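Local coordinates for protein KP700603 (Klebsiella pneumoniae 700603, PDB 5KVK), which is of unknown function but belongs to the competence-damaged protein (CinA) superfamily, at residues V126-N131 with Q139-T144. Numbering follows the deposited sequence. Where two conformers were deposited one is given.
Sequences VWFAWN and QRMRFT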
ATOM      1  N   VAL A 126       6.251  15.651  -8.145  1.00 26.68           N
ATOM      2  CA  VAL A 126       6.230  14.715  -7.026  1.00 23.49           C
ATOM      3  C   VAL A 126       7.217  15.209  -5.953  1.00 28.60           C
ATOM      4  O   VAL A 126       8.401  15.462  -6.234  1.00 26.23           O
ATOM      5  CB  VAL A 126       6.603  13.275  -7.450  1.00 25.85           C
ATOM      6  CG1 VAL A 126       6.515  12.368  -6.280  1.00 24.06           C
ATOM      7  CG2 VAL A 126       5.725  12.687  -8.589  1.00 26.76           C
ATOM      8  N   TRP A 127       6.747  15.317  -4.715  1.00 25.99           N
ATOM      9  CA  TRP A 127       7.604  15.603  -3.561  1.00 23.47           C
ATOM     10  C   TRP A 127       7.955  14.309  -2.837  1.00 23.63           C
ATOM     11  O   TRP A 127       7.099  13.431  -2.680  1.00 24.68           O
ATOM     12  CB  TRP A 127       6.862  16.514  -2.569  1.00 24.88           C
ATOM     13  CG  TRP A 127       7.121  17.981  -2.815  1.00 28.60           C
ATOM     14  CD1 TRP A 127       6.296  18.851  -3.477  1.00 29.22           C
ATOM     15  CD2 TRP A 127       8.286  18.731  -2.419  1.00 27.95           C
ATOM     16  NE1 TRP A 127       6.871  20.133  -3.490  1.00 31.32           N
ATOM     17  CE2 TRP A 127       8.092  20.074  -2.861  1.00 31.31           C
ATOM     18  CE3 TRP A 127       9.467  18.411  -1.724  1.00 30.09           C
ATOM     19  CZ2 TRP A 127       9.031  21.089  -2.619  1.00 33.59           C
ATOM     20  CZ3 TRP A 127      10.404  19.420  -1.506  1.00 34.68           C
ATOM     21  CH2 TRP A 127      10.182  20.740  -1.953  1.00 35.21           C
ATOM     22  N   PHE A 128       9.193  14.227  -2.365  1.00 22.07           N
ATOM     23  CA  PHE A 128       9.713  13.098  -1.619  1.00 23.96           C
ATOM     24  C   PHE A 128      10.262  13.559  -0.276  1.00 21.90           C
ATOM     25  O   PHE A 128      10.872  14.636  -0.170  1.00 24.19           O
ATOM     26  CB  PHE A 128      10.856  12.434  -2.371  1.00 21.67           C
ATOM     27  CG  PHE A 128      10.479  11.913  -3.733  1.00 21.23           C
ATOM     28  CD1 PHE A 128      10.412  12.779  -4.847  1.00 26.35           C
ATOM     29  CD2 PHE A 128      10.187  10.561  -3.892  1.00 22.73           C
ATOM     30  CE1 PHE A 128      10.056  12.263  -6.115  1.00 27.64           C
ATOM     31  CE2 PHE A 128       9.831  10.054  -5.146  1.00 24.98           C
ATOM     32  CZ  PHE A 128       9.759  10.910  -6.238  1.00 26.09           C
ATOM     33  N   ALA A 129      10.102  12.709   0.721  1.00 20.45           N
ATOM     34  CA  ALA A 129      10.887  12.846   1.954  1.00 23.71           C
ATOM     35  C   ALA A 129      11.499  11.504   2.312  1.00 22.93           C
ATOM     36  O   ALA A 129      10.850  10.441   2.192  1.00 19.92           O
ATOM     37  CB  ALA A 129      10.001  13.362   3.079  1.00 23.66           C
ATOM     38  N   TRP A 130      12.733  11.553   2.808  1.00 22.33           N
ATOM     39  CA  TRP A 130      13.420  10.416   3.388  1.00 20.39           C
ATOM     40  C   TRP A 130      13.744  10.832   4.811  1.00 24.58           C
ATOM     41  O   TRP A 130      14.460  11.810   5.023  1.00 26.47           O
ATOM     42  CB  TRP A 130      14.711  10.094   2.614  1.00 21.57           C
ATOM     43  CG  TRP A 130      14.558   9.790   1.150  1.00 23.13           C
ATOM     44  CD1 TRP A 130      14.498   8.533   0.539  1.00 26.16           C
ATOM     45  CD2 TRP A 130      14.440  10.745   0.105  1.00 24.68           C
ATOM     46  NE1 TRP A 130      14.349   8.691  -0.847  1.00 24.43           N
ATOM     47  CE2 TRP A 130      14.298  10.029  -1.122  1.00 26.46           C
ATOM     48  CE3 TRP A 130      14.446  12.157   0.075  1.00 24.63           C
ATOM     49  CZ2 TRP A 130      14.158  10.674  -2.346  1.00 23.31           C
ATOM     50  CZ3 TRP A 130      14.328  12.804  -1.135  1.00 25.62           C
ATOM     51  CH2 TRP A 130      14.224  12.063  -2.343  1.00 25.43           C
ATOM     52  N   ASN A 131      13.198  10.120   5.765  1.00 22.59           N
ATOM     53  CA  ASN A 131      13.241  10.505   7.172  1.00 23.82           C
ATOM     54  C   ASN A 131      14.041   9.423   7.878  1.00 24.34           C
ATOM     55  O   ASN A 131      13.540   8.318   8.090  1.00 23.22           O
ATOM     56  CB  ASN A 131      11.809  10.605   7.715  1.00 24.62           C
ATOM     57  CG  ASN A 131      11.759  11.055   9.166  1.00 24.93           C
ATOM     58  OD1 ASN A 131      12.750  10.881   9.892  1.00 25.76           O
ATOM     59  ND2 ASN A 131      10.616  11.625   9.627  1.00 25.87           N
ATOM     60  N   GLN A 139      12.951  16.409  -1.483  1.00 26.97           N
ATOM     61  CA  GLN A 139      13.279  16.715  -2.875  1.00 27.83           C
ATOM     62  C   GLN A 139      12.005  16.807  -3.692  1.00 22.62           C
ATOM     63  O   GLN A 139      11.169  15.908  -3.585  1.00 25.66           O
ATOM     64  CB  GLN A 139      14.185  15.624  -3.497  1.00 31.31           C
ATOM     65  CG  GLN A 139      14.554  15.879  -4.987  1.00 33.20           C
ATOM     66  CD  GLN A 139      15.464  17.079  -5.121  1.00 38.41           C
ATOM     67  OE1 GLN A 139      16.527  17.109  -4.500  1.00 39.82           O
ATOM     68  NE2 GLN A 139      15.045  18.090  -5.898  1.00 40.75           N
ATOM     69  N   ARG A 140      11.913  17.856  -4.538  1.00 29.78           N
ATOM     70  CA  ARG A 140      10.870  17.927  -5.564  1.00 27.26           C
ATOM     71  C   ARG A 140      11.422  17.460  -6.901  1.00 27.08           C
ATOM     72  O   ARG A 140      12.504  17.898  -7.328  1.00 31.44           O
ATOM     73  CB  ARG A 140      10.305  19.339  -5.719  1.00 33.23           C
ATOM     74  CG  ARG A 140       8.902  19.323  -6.395  1.00 33.53           C
ATOM     75  CD  ARG A 140       8.430  20.726  -6.577  1.00 44.58           C
ATOM     76  NE  ARG A 140       9.285  21.375  -7.554  1.00 56.25           N
ATOM     77  CZ  ARG A 140       9.150  22.635  -7.937  1.00 71.73           C
ATOM     78  NH1 ARG A 140       8.211  23.395  -7.386  1.00 73.97           N
ATOM     79  NH2 ARG A 140       9.979  23.144  -8.838  1.00 77.75           N
ATOM     80  N   MET A 141      10.629  16.644  -7.594  1.00 28.08           N
ATOM     81  CA  MET A 141      10.916  16.268  -8.975  1.00 27.84           C
ATOM     82  C   MET A 141       9.706  16.578  -9.849  1.00 29.97           C
ATOM     83  O   MET A 141       8.587  16.714  -9.359  1.00 29.61           O
ATOM     84  CB  MET A 141      11.289  14.780  -9.089  1.00 26.71           C
ATOM     85  CG  MET A 141      12.493  14.398  -8.197  1.00 28.98           C
ATOM     86  SD  MET A 141      14.009  15.064  -8.794  1.00 34.84           S
ATOM     87  CE  MET A 141      14.355  14.113 -10.285  1.00 37.37           C
ATOM     88  N   ARG A 142       9.936  16.707 -11.156  1.00 31.02           N
ATOM     89  CA  ARG A 142       8.825  16.807 -12.118  1.00 30.26           C
ATOM     90  C   ARG A 142       9.089  15.801 -13.225  1.00 31.19           C
ATOM     91  O   ARG A 142       9.873  16.084 -14.115  1.00 37.85           O
ATOM     92  CB  ARG A 142       8.685  18.220 -12.678  1.00 36.03           C
ATOM     93  CG  ARG A 142       7.328  18.486 -13.318  1.00 45.42           C
ATOM     94  CD  ARG A 142       7.376  18.484 -14.803  1.00 57.46           C
ATOM     95  NE  ARG A 142       6.199  19.172 -15.324  1.00 65.99           N
ATOM     96  CZ  ARG A 142       6.043  19.548 -16.594  1.00 74.69           C
ATOM     97  NH1 ARG A 142       6.988  19.273 -17.492  1.00 75.85           N
ATOM     98  NH2 ARG A 142       4.935  20.181 -16.971  1.00 77.27           N
ATOM     99  N   PHE A 143       8.429  14.637 -13.189  1.00 27.30           N
ATOM    100  CA  PHE A 143       8.714  13.612 -14.171  1.00 29.80           C
ATOM    101  C   PHE A 143       7.900  13.835 -15.427  1.00 30.60           C
ATOM    102  O   PHE A 143       6.797  14.396 -15.391  1.00 31.78           O
ATOM    103  CB  PHE A 143       8.405  12.240 -13.600  1.00 30.83           C
ATOM    104  CG  PHE A 143       9.170  11.951 -12.367  1.00 30.71           C
ATOM    105  CD1 PHE A 143       8.574  12.038 -11.103  1.00 27.26           C
ATOM    106  CD2 PHE A 143      10.501  11.596 -12.448  1.00 29.16           C
ATOM    107  CE1 PHE A 143       9.320  11.770  -9.966  1.00 26.54           C
ATOM    108  CE2 PHE A 143      11.259  11.330 -11.273  1.00 29.33           C
ATOM    109  CZ  PHE A 143      10.655  11.405 -10.034  1.00 29.40           C
ATOM    110  N   THR A 144       8.442  13.370 -16.537  1.00 28.92           N
ATOM    111  CA  THR A 144       7.797  13.433 -17.839  0.50 32.17           C
ATOM    112  C   THR A 144       7.197  12.055 -18.138  1.00 33.52           C
ATOM    113  O   THR A 144       7.652  11.043 -17.613  1.00 33.63           O
ATOM    114  CB  THR A 144       8.821  13.869 -18.899  0.50 36.53           C
ATOM    115  OG1 THR A 144       9.464  15.089 -18.469  0.50 31.12           O
ATOM    116  CG2 THR A 144       8.173  14.103 -20.219  0.50 44.87           C
TER
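Arg140 lays its aliphatic chain over one face of the Trp127 indole. Arg140 CB sits over the six-membered ring of Trp127, 3.7 Å from its centroid and 12° off the normal, a CH-pi contact. Arg140 CG lies anti to the backbone N (chi1 -159°), which carries the chain on along the indole until Arg140 CD comes 3.5 Å from Trp127 NE1. Val89 also touches this indole. On the other face of the sheet, Phe128 and Phe143 meet edge to edge, with Phe128 CZ 3.9 Å from Phe143 CE1. Gln139 O also lies at the Phe128 edge, near the ring plane. Val126 CG2 reaches the Phe143 ring edge at CD1, and Met141 CG packs against Phe128 CE1. Trp130 turns its ring edge to Gln139 CB, 3.7 Å from Trp130 CZ3, while its NE1 bonds Ala158 O. Phe157 meets Phe128 edge-to-face, so helix 147-165 covers this side. Two pairs of backbone hydrogen bonds join Val126 with Met141 and Phe128 with Gln139. Within its own strand, Gln139 bends at chi2, and NE2 makes a straight hydrogen bond (179°) to Arg140 O, from above that carbonyl plane. This is an antiparallel beta hairpin at one edge of the chain's mixed sheet, in an alpha/beta fold with helices on both faces.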